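Local coordinates for protein pyruvate-formate lyase-activating enzyme (Bacteroides vulgatus ATCC 8482, PDB 3CAN) that belongs to the radical SAM superfamily as an activating enzyme and adopts an alpha/beta fold with helices packed against a parallel sheet, at residues D23-C28 with I33-D38; E50-C55 with A91-Y96; D61-D66 with T72-P77; K110-S115 with Q165-I170. All blocks are in the same frame, centred on the assembly; numbering follows the deposited sequence.

Contact 1 of 4, residues D23-C28 with I33-D38; sequences DILKRC and IHRAVD
Arg-35 reaches back from its strand to the helix and donates from NH1 to the main-chain O of Leu-25. The bond is 2.9 Å long and fairly straight, with an N-H...O angle of 161°. The carbonyl oxygen lies in the guanidinium plane, but NH1 sits well above the plane of the carbonyl. A bend at chi3 (-62°) turns the arginine toward the helix. Its aliphatic part is used as well. Arg-35 CD lies 3.9 Å from Cys-28 CB, and Arg-35 CB is 3.8 Å from Leu-25 CD2. Leu-25 also spans to the next strand residue that faces the helix, where its CD2 meets Val-37 CG2 at 3.7 Å. At the other end, Ile-33 N donates to Cys-28 O at 3.0 Å. The two side chains pack loosely, with Cys-28 CB 4.3 Å from Ile-33 CB. The axes of segment 23-28 and of strand 35-38 run nearly antiparallel, at 161°, and approach to 10.0 Å. Helix 18-30 and strand 35-38 are the second and third elements of a beta-alpha-beta unit that starts with strand 6-10. The Ile-33 bond closes the tight return from helix to strand. Further out, Glu-56 forms a salt bridge with Arg-35 NH2, so NH1 and NH2 reach different parts of the fold. Phe-9 packs on Leu-25, and Val-7 packs on Cys-28 and Arg-35. On the side of the helix turned from the strand, Arg-27 NE bridges to Asp-23 OD2 at 2.9 Å. Phe-20 of the second subunit packs on Cys-28 and Ile-33.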
loop_
_atom_site.group_PDB
_atom_site.type_symbol
_atom_site.label_atom_id
_atom_site.label_comp_id
_atom_site.label_asym_id
_atom_site.label_seq_id
_atom_site.Cartn_x
_atom_site.Cartn_y
_atom_site.Cartn_z
ATOM N N ASP A 23 -9.630 20.162 -0.349
ATOM C CA ASP A 23 -9.119 21.026 0.711
ATOM C C ASP A 23 -7.903 20.400 1.417
ATOM O O ASP A 23 -6.886 21.058 1.630
ATOM C CB ASP A 23 -10.211 21.326 1.726
ATOM C CG ASP A 23 -9.775 22.340 2.754
ATOM O OD1 ASP A 23 -9.458 23.482 2.370
ATOM O OD2 ASP A 23 -9.712 21.972 3.930
ATOM N N ILE A 24 -8.003 19.129 1.771
ATOM C CA ILE A 24 -6.896 18.451 2.446
ATOM C C ILE A 24 -5.705 18.354 1.502
ATOM O O ILE A 24 -4.571 18.593 1.897
ATOM C CB ILE A 24 -7.305 17.065 2.941
ATOM C CG1 ILE A 24 -8.418 17.160 4.000
ATOM C CG2 ILE A 24 -6.061 16.306 3.478
ATOM C CD1 ILE A 24 -8.129 18.069 5.199
ATOM N N LEU A 25 -5.958 18.005 0.245
ATOM C CA LEU A 25 -4.887 17.976 -0.754
ATOM C C LEU A 25 -4.178 19.332 -0.871
ATOM O O LEU A 25 -2.953 19.393 -0.890
ATOM C CB LEU A 25 -5.440 17.536 -2.108
ATOM C CG LEU A 25 -5.826 16.058 -2.219
ATOM C CD1 LEU A 25 -6.532 15.814 -3.563
ATOM C CD2 LEU A 25 -4.611 15.130 -2.102
ATOM N N LYS A 26 -4.944 20.415 -0.928
ATOM C CA LYS A 26 -4.337 21.753 -0.958
ATOM C C LYS A 26 -3.455 22.029 0.263
ATOM O O LYS A 26 -2.329 22.511 0.131
ATOM C CB LYS A 26 -5.410 22.825 -1.094
ATOM C CG LYS A 26 -5.957 22.896 -2.502
ATOM C CD LYS A 26 -7.105 23.853 -2.644
ATOM C CE LYS A 26 -7.452 24.049 -4.099
ATOM N NZ LYS A 26 -8.674 24.899 -4.227
ATOM N N ARG A 27 -3.956 21.698 1.444
ATOM C CA ARG A 27 -3.199 21.885 2.685
ATOM C C ARG A 27 -1.893 21.084 2.684
ATOM O O ARG A 27 -0.838 21.587 3.076
ATOM C CB ARG A 27 -4.053 21.493 3.891
ATOM C CG ARG A 27 -5.196 22.457 4.163
ATOM C CD ARG A 27 -6.167 21.902 5.186
ATOM N NE ARG A 27 -7.308 22.786 5.356
ATOM C CZ ARG A 27 -7.314 23.848 6.148
ATOM N NH1 ARG A 27 -6.257 24.146 6.888
ATOM N NH2 ARG A 27 -8.394 24.609 6.214
ATOM N N CYS A 28 -1.965 19.839 2.234
ATOM C CA CYS A 28 -0.774 18.989 2.137
ATOM C C CYS A 28 0.247 19.543 1.131
ATOM O O CYS A 28 1.456 19.498 1.374
ATOM C CB CYS A 28 -1.168 17.553 1.797
ATOM S SG CYS A 28 -2.004 16.680 3.146
ATOM N N ILE A 33 4.080 18.020 1.055
ATOM C CA ILE A 33 3.878 16.604 1.257
ATOM C C ILE A 33 3.386 16.009 -0.074
ATOM O O ILE A 33 2.489 16.566 -0.706
ATOM C CB ILE A 33 2.896 16.350 2.430
ATOM C CG1 ILE A 33 3.559 16.830 3.752
ATOM C CG2 ILE A 33 2.529 14.863 2.504
ATOM C CD1 ILE A 33 2.689 16.721 4.971
ATOM N N HIS A 34 4.024 14.922 -0.500
ATOM C CA HIS A 34 3.626 14.203 -1.734
ATOM C C HIS A 34 2.246 13.607 -1.556
ATOM O O HIS A 34 1.926 13.077 -0.482
ATOM C CB HIS A 34 4.640 13.109 -2.050
ATOM C CG HIS A 34 4.339 12.310 -3.279
ATOM N ND1 HIS A 34 3.411 11.287 -3.302
ATOM C CD2 HIS A 34 4.895 12.344 -4.517
ATOM C CE1 HIS A 34 3.379 10.758 -4.513
ATOM N NE2 HIS A 34 4.280 11.370 -5.262
ATOM N N ARG A 35 1.430 13.692 -2.610
ATOM C CA ARG A 35 0.022 13.295 -2.566
ATOM C C ARG A 35 -0.360 12.322 -3.677
ATOM O O ARG A 35 -0.131 12.596 -4.864
ATOM C CB ARG A 35 -0.860 14.538 -2.700
ATOM C CG ARG A 35 -0.622 15.589 -1.617
ATOM C CD ARG A 35 -1.047 16.959 -2.080
ATOM N NE ARG A 35 -0.276 17.416 -3.230
ATOM C CZ ARG A 35 -0.474 18.581 -3.830
ATOM N NH1 ARG A 35 -1.363 19.433 -3.360
ATOM N NH2 ARG A 35 0.251 18.908 -4.892
ATOM N N ALA A 36 -0.957 11.195 -3.290
ATOM C CA ALA A 36 -1.482 10.205 -4.242
ATOM C C ALA A 36 -2.943 9.982 -3.935
ATOM O O ALA A 36 -3.314 9.894 -2.767
ATOM C CB ALA A 36 -0.729 8.879 -4.127
ATOM N N VAL A 37 -3.759 9.863 -4.971
ATOM C CA VAL A 37 -5.205 9.735 -4.787
ATOM C C VAL A 37 -5.763 8.616 -5.668
ATOM O O VAL A 37 -5.563 8.604 -6.878
ATOM C CB VAL A 37 -5.948 11.026 -5.121
ATOM C CG1 VAL A 37 -7.447 10.849 -4.873
ATOM C CG2 VAL A 37 -5.370 12.222 -4.302
ATOM N N ASP A 38 -6.479 7.699 -5.046
ATOM C CA ASP A 38 -7.249 6.666 -5.748
ATOM C C ASP A 38 -8.523 7.276 -6.324
ATOM O O ASP A 38 -9.418 7.688 -5.565
ATOM C CB ASP A 38 -7.567 5.547 -4.758
ATOM C CG ASP A 38 -8.378 4.405 -5.348
ATOM O OD1 ASP A 38 -8.797 4.463 -6.523
ATOM O OD2 ASP A 38 -8.648 3.447 -4.579
#

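Contact 2 of 4, residues E50-C55 with A91-Y96; sequences EVMRNC and ADFPYY
The Phe-93 ring lies with one face against Met-52, a selenomethionine, and the opposite face against Pro-94. Met-52 CG stands over the ring centre, 3.9 Å from the centroid and only 10° off the normal, which makes a CH-pi contact. Pro-94 CD covers the other face nearer the rim. Cys-55 O lies at the ring edge, in plane, 3.4 Å from Phe-93 CZ. Met-52 O is close as well, 3.3 Å from Phe-93 CE1. The Met-52 chain continues past the ring. Its SE is oblique to the ring in a Met-aromatic contact, 4.3 Å from the centroid, and touches Phe-93 CB at 3.6 Å. A bend at chi3 (-72°) then takes CE to Ala-91 CB, 3.7 Å away. Cys-55 SG adds a more distant, oblique sulfur-aromatic contact. The end of helix 45-53 is joined in this way to the turn between helix 79-90 and strand 95-101. Asp-92, with positive phi, ends helix 79-90 in a Schellman motif, and the chain then turns toward the parallel sheet. Leu-58 and Val-88 also pack on Phe-93. Away from the ring, Arg-53 NE and NH1 both bond to Glu-50 OE1, and Asn-54 ND2 donates to Glu-50 O.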
loop_
_atom_site.group_PDB
_atom_site.type_symbol
_atom_site.label_atom_id
_atom_site.label_comp_id
_atom_site.label_asym_id
_atom_site.label_seq_id
_atom_site.Cartn_x
_atom_site.Cartn_y
_atom_site.Cartn_z
ATOM N N GLU A 50 -9.894 18.442 -11.036
ATOM C CA GLU A 50 -9.509 19.217 -9.854
ATOM C C GLU A 50 -8.568 18.424 -8.948
ATOM O O GLU A 50 -7.641 18.984 -8.386
ATOM C CB GLU A 50 -10.736 19.682 -9.065
ATOM C CG GLU A 50 -10.429 20.648 -7.905
ATOM C CD GLU A 50 -9.844 21.993 -8.348
ATOM O OE1 GLU A 50 -10.019 22.383 -9.524
ATOM O OE2 GLU A 50 -9.207 22.668 -7.505
ATOM N N VAL A 51 -8.809 17.121 -8.805
ATOM C CA VAL A 51 -7.889 16.261 -8.046
ATOM C C VAL A 51 -6.491 16.288 -8.676
ATOM O O VAL A 51 -5.496 16.475 -7.983
ATOM C CB VAL A 51 -8.393 14.809 -7.934
ATOM C CG1 VAL A 51 -7.269 13.894 -7.399
ATOM C CG2 VAL A 51 -9.618 14.748 -7.003
HETATM N N MSE A 52 -6.415 16.166 -9.999
HETATM C CA MSE A 52 -5.118 16.236 -10.688
HETATM C C MSE A 52 -4.385 17.568 -10.466
HETATM O O MSE A 52 -3.164 17.601 -10.389
HETATM C CB MSE A 52 -5.279 15.952 -12.180
HETATM C CG MSE A 52 -5.559 14.505 -12.503
HETATM SE SE MSE A 52 -5.484 14.133 -14.418
HETATM C CE MSE A 52 -7.121 15.006 -14.967
ATOM N N ARG A 53 -5.120 18.666 -10.336
ATOM C CA ARG A 53 -4.494 19.942 -10.049
ATOM C C ARG A 53 -3.887 20.013 -8.643
ATOM O O ARG A 53 -3.079 20.908 -8.357
ATOM C CB ARG A 53 -5.498 21.076 -10.243
ATOM C CG ARG A 53 -5.772 21.381 -11.693
ATOM C CD ARG A 53 -6.511 22.697 -11.843
ATOM N NE ARG A 53 -7.941 22.505 -11.702
ATOM C CZ ARG A 53 -8.757 22.123 -12.687
ATOM N NH1 ARG A 53 -10.040 21.957 -12.441
ATOM N NH2 ARG A 53 -8.307 21.899 -13.919
ATOM N N ASN A 54 -4.247 19.059 -7.781
ATOM C CA ASN A 54 -3.882 19.115 -6.375
ATOM C C ASN A 54 -3.255 17.820 -5.860
ATOM O O ASN A 54 -3.375 17.480 -4.685
ATOM C CB ASN A 54 -5.106 19.498 -5.553
ATOM C CG ASN A 54 -5.604 20.904 -5.885
ATOM O OD1 ASN A 54 -4.983 21.906 -5.499
ATOM N ND2 ASN A 54 -6.710 20.979 -6.622
ATOM N N CYS A 55 -2.568 17.106 -6.744
ATOM C CA CYS A 55 -1.792 15.954 -6.297
ATOM C C CYS A 55 -0.693 15.637 -7.279
ATOM O O CYS A 55 -0.582 16.278 -8.331
ATOM C CB CYS A 55 -2.685 14.742 -6.021
ATOM S SG CYS A 55 -3.335 13.911 -7.494
ATOM N N ALA A 91 -4.965 13.438 -20.156
ATOM C CA ALA A 91 -4.482 14.615 -19.438
ATOM C C ALA A 91 -2.961 14.632 -19.283
ATOM O O ALA A 91 -2.423 15.594 -18.750
ATOM C CB ALA A 91 -5.145 14.689 -18.071
ATOM N N ASP A 92 -2.284 13.584 -19.755
ATOM C CA ASP A 92 -0.835 13.426 -19.655
ATOM C C ASP A 92 -0.340 13.546 -18.210
ATOM O O ASP A 92 0.608 14.263 -17.924
ATOM C CB ASP A 92 -0.111 14.428 -20.560
ATOM C CG ASP A 92 1.358 14.084 -20.760
ATOM O OD1 ASP A 92 1.728 12.889 -20.675
ATOM O OD2 ASP A 92 2.135 15.015 -21.032
ATOM N N PHE A 93 -1.022 12.846 -17.313
ATOM C CA PHE A 93 -0.795 12.953 -15.880
ATOM C C PHE A 93 -0.346 11.584 -15.342
ATOM O O PHE A 93 -0.855 10.558 -15.790
ATOM C CB PHE A 93 -2.079 13.427 -15.195
ATOM C CG PHE A 93 -1.899 13.800 -13.755
ATOM C CD1 PHE A 93 -1.546 15.087 -13.390
ATOM C CD2 PHE A 93 -2.064 12.857 -12.752
ATOM C CE1 PHE A 93 -1.370 15.416 -12.057
ATOM C CE2 PHE A 93 -1.897 13.202 -11.422
ATOM C CZ PHE A 93 -1.541 14.471 -11.083
ATOM N N PRO A 94 0.621 11.564 -14.390
ATOM C CA PRO A 94 1.118 10.285 -13.902
ATOM C C PRO A 94 0.072 9.460 -13.148
ATOM O O PRO A 94 -0.638 9.983 -12.275
ATOM C CB PRO A 94 2.260 10.661 -12.951
ATOM C CG PRO A 94 2.345 12.105 -12.921
ATOM C CD PRO A 94 1.317 12.711 -13.766
ATOM N N TYR A 95 0.006 8.179 -13.477
ATOM C CA TYR A 95 -0.883 7.267 -12.780
ATOM C C TYR A 95 -0.277 5.882 -12.655
ATOM O O TYR A 95 0.551 5.464 -13.492
ATOM C CB TYR A 95 -2.259 7.208 -13.468
ATOM C CG TYR A 95 -2.276 6.601 -14.869
ATOM C CD1 TYR A 95 -2.783 5.328 -15.088
ATOM C CD2 TYR A 95 -1.809 7.315 -15.965
ATOM C CE1 TYR A 95 -2.812 4.767 -16.357
ATOM C CE2 TYR A 95 -1.838 6.760 -17.249
ATOM C CZ TYR A 95 -2.335 5.496 -17.431
ATOM O OH TYR A 95 -2.362 4.953 -18.698
ATOM N N TYR A 96 -0.701 5.175 -11.612
ATOM C CA TYR A 96 -0.402 3.764 -11.418
ATOM C C TYR A 96 -1.699 2.982 -11.612
ATOM O O TYR A 96 -2.783 3.444 -11.223
ATOM C CB TYR A 96 0.058 3.455 -9.984
ATOM C CG TYR A 96 1.420 3.921 -9.529
ATOM C CD1 TYR A 96 2.220 4.758 -10.288
ATOM C CD2 TYR A 96 1.882 3.545 -8.269
ATOM C CE1 TYR A 96 3.474 5.185 -9.811
ATOM C CE2 TYR A 96 3.115 3.955 -7.795
ATOM C CZ TYR A 96 3.905 4.770 -8.572
ATOM O OH TYR A 96 5.120 5.174 -8.073
#

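Contact 3 of 4, residues D61-D66 with T72-P77; sequences DLKSMD and TFCDVP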
loop_
_atom_site.group_PDB
_atom_site.type_symbol
_atom_site.label_atom_id
_atom_site.label_comp_id
_atom_site.label_asym_id
_atom_site.label_seq_id
_atom_site.Cartn_x
_atom_site.Cartn_y
_atom_site.Cartn_z
ATOM N N ASP A 61 -7.532 1.216 -9.715
ATOM C CA ASP A 61 -7.641 -0.241 -9.729
ATOM C C ASP A 61 -8.290 -0.670 -11.042
ATOM O O ASP A 61 -9.285 -0.083 -11.466
ATOM C CB ASP A 61 -8.532 -0.744 -8.588
ATOM C CG ASP A 61 -7.901 -0.594 -7.233
ATOM O OD1 ASP A 61 -6.724 -0.211 -7.141
ATOM O OD2 ASP A 61 -8.609 -0.860 -6.241
ATOM N N LEU A 62 -7.734 -1.703 -11.664
ATOM C CA LEU A 62 -8.347 -2.316 -12.840
ATOM C C LEU A 62 -8.579 -3.800 -12.555
ATOM O O LEU A 62 -7.798 -4.658 -12.951
ATOM C CB LEU A 62 -7.447 -2.115 -14.049
ATOM C CG LEU A 62 -7.974 -2.564 -15.404
ATOM C CD1 LEU A 62 -9.308 -1.866 -15.692
ATOM C CD2 LEU A 62 -6.941 -2.274 -16.486
ATOM N N LYS A 63 -9.659 -4.083 -11.834
ATOM C CA LYS A 63 -9.928 -5.437 -11.341
ATOM C C LYS A 63 -10.298 -6.407 -12.455
ATOM O O LYS A 63 -9.913 -7.582 -12.417
ATOM C CB LYS A 63 -11.007 -5.422 -10.250
ATOM C CG LYS A 63 -10.431 -5.268 -8.846
ATOM C CD LYS A 63 -11.505 -5.332 -7.760
ATOM C CE LYS A 63 -11.823 -3.943 -7.202
ATOM N NZ LYS A 63 -13.095 -3.886 -6.422
ATOM N N SER A 64 -11.023 -5.923 -13.460
ATOM C CA SER A 64 -11.400 -6.778 -14.586
ATOM C C SER A 64 -11.841 -5.961 -15.771
ATOM O O SER A 64 -12.498 -4.934 -15.607
ATOM C CB SER A 64 -12.554 -7.726 -14.226
ATOM O OG SER A 64 -12.796 -8.616 -15.310
HETATM N N MSE A 65 -11.522 -6.457 -16.961
HETATM C CA MSE A 65 -12.076 -5.905 -18.193
HETATM C C MSE A 65 -13.495 -6.427 -18.451
HETATM O O MSE A 65 -14.217 -5.880 -19.280
HETATM C CB MSE A 65 -11.188 -6.250 -19.373
HETATM C CG MSE A 65 -9.832 -5.600 -19.339
HETATM SE SE MSE A 65 -9.846 -3.638 -19.263
HETATM C CE MSE A 65 -10.632 -3.257 -21.018
ATOM N N ASP A 66 -13.876 -7.481 -17.736
ATOM C CA ASP A 66 -15.229 -8.042 -17.788
ATOM C C ASP A 66 -16.113 -7.302 -16.798
ATOM O O ASP A 66 -15.940 -7.427 -15.580
ATOM C CB ASP A 66 -15.146 -9.538 -17.459
ATOM C CG ASP A 66 -16.466 -10.266 -17.614
ATOM O OD1 ASP A 66 -17.538 -9.679 -17.404
ATOM O OD2 ASP A 66 -16.410 -11.469 -17.931
ATOM N N THR A 72 -19.847 -8.073 -9.948
ATOM C CA THR A 72 -19.959 -9.126 -8.950
ATOM C C THR A 72 -19.076 -8.880 -7.736
ATOM O O THR A 72 -19.505 -9.092 -6.599
ATOM C CB THR A 72 -19.597 -10.488 -9.563
ATOM O OG1 THR A 72 -20.622 -10.860 -10.487
ATOM C CG2 THR A 72 -19.468 -11.560 -8.491
ATOM N N PHE A 73 -17.850 -8.429 -7.982
ATOM C CA PHE A 73 -16.848 -8.275 -6.929
ATOM C C PHE A 73 -16.717 -6.838 -6.423
ATOM O O PHE A 73 -16.167 -6.612 -5.347
ATOM C CB PHE A 73 -15.494 -8.798 -7.420
ATOM C CG PHE A 73 -15.445 -10.297 -7.568
ATOM C CD1 PHE A 73 -14.821 -11.084 -6.611
ATOM C CD2 PHE A 73 -16.044 -10.921 -8.654
ATOM C CE1 PHE A 73 -14.785 -12.467 -6.745
ATOM C CE2 PHE A 73 -16.015 -12.301 -8.793
ATOM C CZ PHE A 73 -15.387 -13.076 -7.838
ATOM N N CYS A 74 -17.220 -5.869 -7.183
ATOM C CA CYS A 74 -17.094 -4.455 -6.807
ATOM C C CYS A 74 -18.419 -3.734 -6.647
ATOM O O CYS A 74 -18.433 -2.572 -6.245
ATOM C CB CYS A 74 -16.266 -3.703 -7.837
ATOM S SG CYS A 74 -14.770 -4.551 -8.255
ATOM N N ASP A 75 -19.522 -4.403 -6.964
ATOM C CA ASP A 75 -20.853 -3.794 -6.880
ATOM C C ASP A 75 -20.981 -2.587 -7.805
ATOM O O ASP A 75 -21.837 -1.724 -7.596
ATOM C CB ASP A 75 -21.194 -3.398 -5.431
ATOM C CG ASP A 75 -21.615 -4.581 -4.582
ATOM O OD1 ASP A 75 -22.488 -5.348 -5.034
ATOM O OD2 ASP A 75 -21.083 -4.732 -3.463
ATOM N N VAL A 76 -20.133 -2.528 -8.824
ATOM C CA VAL A 76 -20.209 -1.451 -9.794
ATOM C C VAL A 76 -19.693 -1.967 -11.128
ATOM O O VAL A 76 -18.781 -2.800 -11.168
ATOM C CB VAL A 76 -19.410 -0.210 -9.320
ATOM C CG1 VAL A 76 -17.927 -0.536 -9.201
ATOM C CG2 VAL A 76 -19.633 0.970 -10.258
ATOM N N PRO A 77 -20.299 -1.520 -12.243
ATOM C CA PRO A 77 -19.715 -1.892 -13.535
ATOM C C PRO A 77 -18.379 -1.190 -13.770
ATOM O O PRO A 77 -18.035 -0.265 -13.039
ATOM C CB PRO A 77 -20.767 -1.414 -14.537
ATOM C CG PRO A 77 -21.437 -0.272 -13.844
ATOM C CD PRO A 77 -21.517 -0.708 -12.413
#
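The backbones of Lys-63 and Cys-74 stay well apart, with 8.5 Å between their CA atoms, so side chains alone bridge the gap. Both CB atoms point across it. Lys-63 was modelled in two conformers. In the one described, the chain bends at chi3 (-104°, off a staggered value), and its outer half lies along the sulfur of Cys-74. Cys-74 SG is then 3.4 Å from Lys-63 CD, and NZ is modelled closer still, nearer than normal packing allows. The placing of the whole outer chain is therefore doubtful. The buried area is small, 109 Å², and this is a surface contact. It spans a connection of the alpha/beta fold: the loop that leaves strand 57-61 is brought against the last turn of helix 67-74. Two small motifs shape that loop. Ser-64 OG accepts from Asp-66 N at 2.9 Å, forming an ST turn. Asp-66 is then the N-cap of the helix, with its OD1 accepting from Val-69 N. At the far end, Asp-75 leaves the helix with positive phi. Asn-106 donates to Lys-63 O, and Asn-78 to Ser-64 O.

Contact 4 of 4, residues K110-S115 with Q165-I170; sequences KNIKLS and QQCIQI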
loop_
_atom_site.group_PDB
_atom_site.type_symbol
_atom_site.label_atom_id
_atom_site.label_comp_id
_atom_site.label_asym_id
_atom_site.label_seq_id
_atom_site.Cartn_x
_atom_site.Cartn_y
_atom_site.Cartn_z
ATOM N N LYS A 110 -6.896 -14.138 -21.115
ATOM C CA LYS A 110 -7.800 -13.228 -21.820
ATOM C C LYS A 110 -7.914 -11.885 -21.101
ATOM O O LYS A 110 -7.701 -10.837 -21.706
ATOM C CB LYS A 110 -9.188 -13.833 -21.991
ATOM C CG LYS A 110 -10.162 -12.894 -22.703
ATOM C CD LYS A 110 -11.501 -13.553 -22.897
ATOM C CE LYS A 110 -12.549 -12.570 -23.380
ATOM N NZ LYS A 110 -13.918 -13.228 -23.394
ATOM N N ASN A 111 -8.230 -11.909 -19.811
ATOM C CA ASN A 111 -8.394 -10.647 -19.088
ATOM C C ASN A 111 -7.132 -9.804 -19.065
ATOM O O ASN A 111 -7.185 -8.580 -19.227
ATOM C CB ASN A 111 -8.833 -10.865 -17.650
ATOM C CG ASN A 111 -9.080 -9.560 -16.945
ATOM O OD1 ASN A 111 -9.950 -8.791 -17.358
ATOM N ND2 ASN A 111 -8.290 -9.281 -15.887
ATOM N N ILE A 112 -5.995 -10.451 -18.849
ATOM C CA ILE A 112 -4.735 -9.728 -18.762
ATOM C C ILE A 112 -4.345 -9.163 -20.119
ATOM O O ILE A 112 -3.873 -8.033 -20.202
ATOM C CB ILE A 112 -3.618 -10.601 -18.150
ATOM C CG1 ILE A 112 -4.023 -11.055 -16.734
ATOM C CG2 ILE A 112 -2.291 -9.858 -18.121
ATOM C CD1 ILE A 112 -4.311 -9.920 -15.741
ATOM N N LYS A 113 -4.570 -9.923 -21.193
ATOM C CA LYS A 113 -4.330 -9.396 -22.540
ATOM C C LYS A 113 -5.257 -8.226 -22.877
ATOM O O LYS A 113 -4.800 -7.215 -23.413
ATOM C CB LYS A 113 -4.419 -10.492 -23.614
ATOM C CG LYS A 113 -3.230 -11.472 -23.592
ATOM C CD LYS A 113 -3.349 -12.512 -24.682
ATOM C CE LYS A 113 -2.105 -13.362 -24.729
ATOM N NZ LYS A 113 -2.207 -14.429 -25.776
ATOM N N LEU A 114 -6.539 -8.335 -22.544
ATOM C CA LEU A 114 -7.482 -7.235 -22.814
ATOM C C LEU A 114 -7.065 -5.997 -22.027
ATOM O O LEU A 114 -7.133 -4.876 -22.529
ATOM C CB LEU A 114 -8.908 -7.648 -22.447
ATOM C CG LEU A 114 -9.538 -8.688 -23.380
ATOM C CD1 LEU A 114 -10.897 -9.110 -22.792
ATOM C CD2 LEU A 114 -9.660 -8.170 -24.834
ATOM N N SER A 115 -6.622 -6.216 -20.789
ATOM C CA SER A 115 -6.125 -5.139 -19.935
ATOM C C SER A 115 -4.907 -4.460 -20.563
ATOM O O SER A 115 -4.827 -3.231 -20.629
ATOM C CB SER A 115 -5.762 -5.679 -18.542
ATOM O OG SER A 115 -6.891 -6.202 -17.850
ATOM N N GLN A 165 4.109 -14.726 -13.231
ATOM C CA GLN A 165 5.140 -14.351 -14.194
ATOM C C GLN A 165 4.603 -14.290 -15.621
ATOM O O GLN A 165 5.056 -13.470 -16.412
ATOM C CB GLN A 165 6.339 -15.301 -14.109
ATOM C CG GLN A 165 7.079 -15.231 -12.781
ATOM C CD GLN A 165 7.627 -13.837 -12.458
ATOM O OE1 GLN A 165 8.001 -13.072 -13.352
ATOM N NE2 GLN A 165 7.682 -13.512 -11.171
ATOM N N GLN A 166 3.668 -15.178 -15.953
ATOM C CA GLN A 166 3.005 -15.132 -17.248
ATOM C C GLN A 166 2.265 -13.806 -17.415
ATOM O O GLN A 166 2.300 -13.217 -18.487
ATOM C CB GLN A 166 2.068 -16.335 -17.428
ATOM C CG GLN A 166 2.831 -17.646 -17.698
ATOM C CD GLN A 166 1.977 -18.910 -17.540
ATOM O OE1 GLN A 166 0.884 -18.873 -16.968
ATOM N NE2 GLN A 166 2.484 -20.036 -18.044
ATOM N N CYS A 167 1.630 -13.323 -16.348
ATOM C CA CYS A 167 0.926 -12.034 -16.405
ATOM C C CYS A 167 1.902 -10.872 -16.604
ATOM O O CYS A 167 1.656 -9.951 -17.381
ATOM C CB CYS A 167 0.096 -11.820 -15.143
ATOM S SG CYS A 167 -1.292 -12.968 -14.990
ATOM N N ILE A 168 3.018 -10.919 -15.889
ATOM C CA ILE A 168 4.055 -9.922 -16.069
ATOM C C ILE A 168 4.581 -9.933 -17.502
ATOM O O ILE A 168 4.793 -8.871 -18.094
ATOM C CB ILE A 168 5.220 -10.141 -15.078
ATOM C CG1 ILE A 168 4.746 -9.889 -13.638
ATOM C CG2 ILE A 168 6.404 -9.249 -15.435
ATOM C CD1 ILE A 168 4.370 -8.436 -13.319
ATOM N N GLN A 169 4.800 -11.125 -18.056
ATOM C CA GLN A 169 5.303 -11.241 -19.419
ATOM C C GLN A 169 4.342 -10.638 -20.438
ATOM O O GLN A 169 4.769 -9.944 -21.356
ATOM C CB GLN A 169 5.584 -12.700 -19.792
ATOM C CG GLN A 169 6.323 -12.864 -21.112
ATOM C CD GLN A 169 7.695 -12.200 -21.080
ATOM O OE1 GLN A 169 8.532 -12.528 -20.242
ATOM N NE2 GLN A 169 7.918 -11.250 -21.977
ATOM N N ILE A 170 3.054 -10.928 -20.287
ATOM C CA ILE A 170 2.029 -10.386 -21.185
ATOM C C ILE A 170 2.095 -8.860 -21.200
ATOM O O ILE A 170 2.175 -8.228 -22.252
ATOM C CB ILE A 170 0.609 -10.838 -20.759
ATOM C CG1 ILE A 170 0.423 -12.339 -21.022
ATOM C CG2 ILE A 170 -0.465 -10.046 -21.511
ATOM C CD1 ILE A 170 -0.715 -12.967 -20.231
#
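Ile-112 and Ile-170 meet through their CG2 methyls, 3.9 Å apart, with the two side chains crossing at about a right angle. The contact across these helices is almost wholly apolar. Ile-112 uses both branches: CG2 faces Ile-170, while CG1 lies 3.8 Å from Cys-167 SG. The CG2 methyl of Ile-170 is shared in turn. Besides Ile-112 it touches the aliphatic part of Lys-113, whose CG is 3.7 Å away. With CG2 swung opposite the backbone N, Ile-170 presents that methyl to the neighbouring helix, and its CD1 comes to 4.1 Å from Ile-112 CG2. Ile-170 was modelled in two conformers, of which one is described.

Polar groups do not bond across the gap. Lys-113 runs extended beyond CG and takes its amino group to Glu-109 on its own helix, in a salt bridge. Ser-115 OG donates to Asn-111 O at 2.8 Å, from the opposite face of that carbonyl to Ser-115 N, so one oxygen receives two bonds. The Asn-111 side chain accepts from Met-65 N and donates to Asn-106 O.

The axes of the two segments come within 9.8 Å and run roughly parallel, with a crossing angle of -26°. Helices 109-121 and 161-173 lie side by side against the parallel sheet. Leu-101 of strand 95-101 packs on both Ile-112 and Cys-167, and Leu-131 of strand 128-133 packs on Cys-167.

In the fold
From the N terminus, contact 1 closes first, over the short return from helix 18-30 to strand 35-38. Contact 2 then opens on helix 45-53 and closes at the start of strand 95-101. Contact 3 falls wholly within that span, over helix 67-74. Contact 4 follows in series and joins helices 109-121 and 161-173 near the C-terminal end. No two contacts cross along the chain. Contacts 1 and 2 touch, chiefly through Asn-54, and both reach the same sheet. Contacts 3 and 4 lie across the chain's centre from them, and they touch where Met-65 meets helix 109-121.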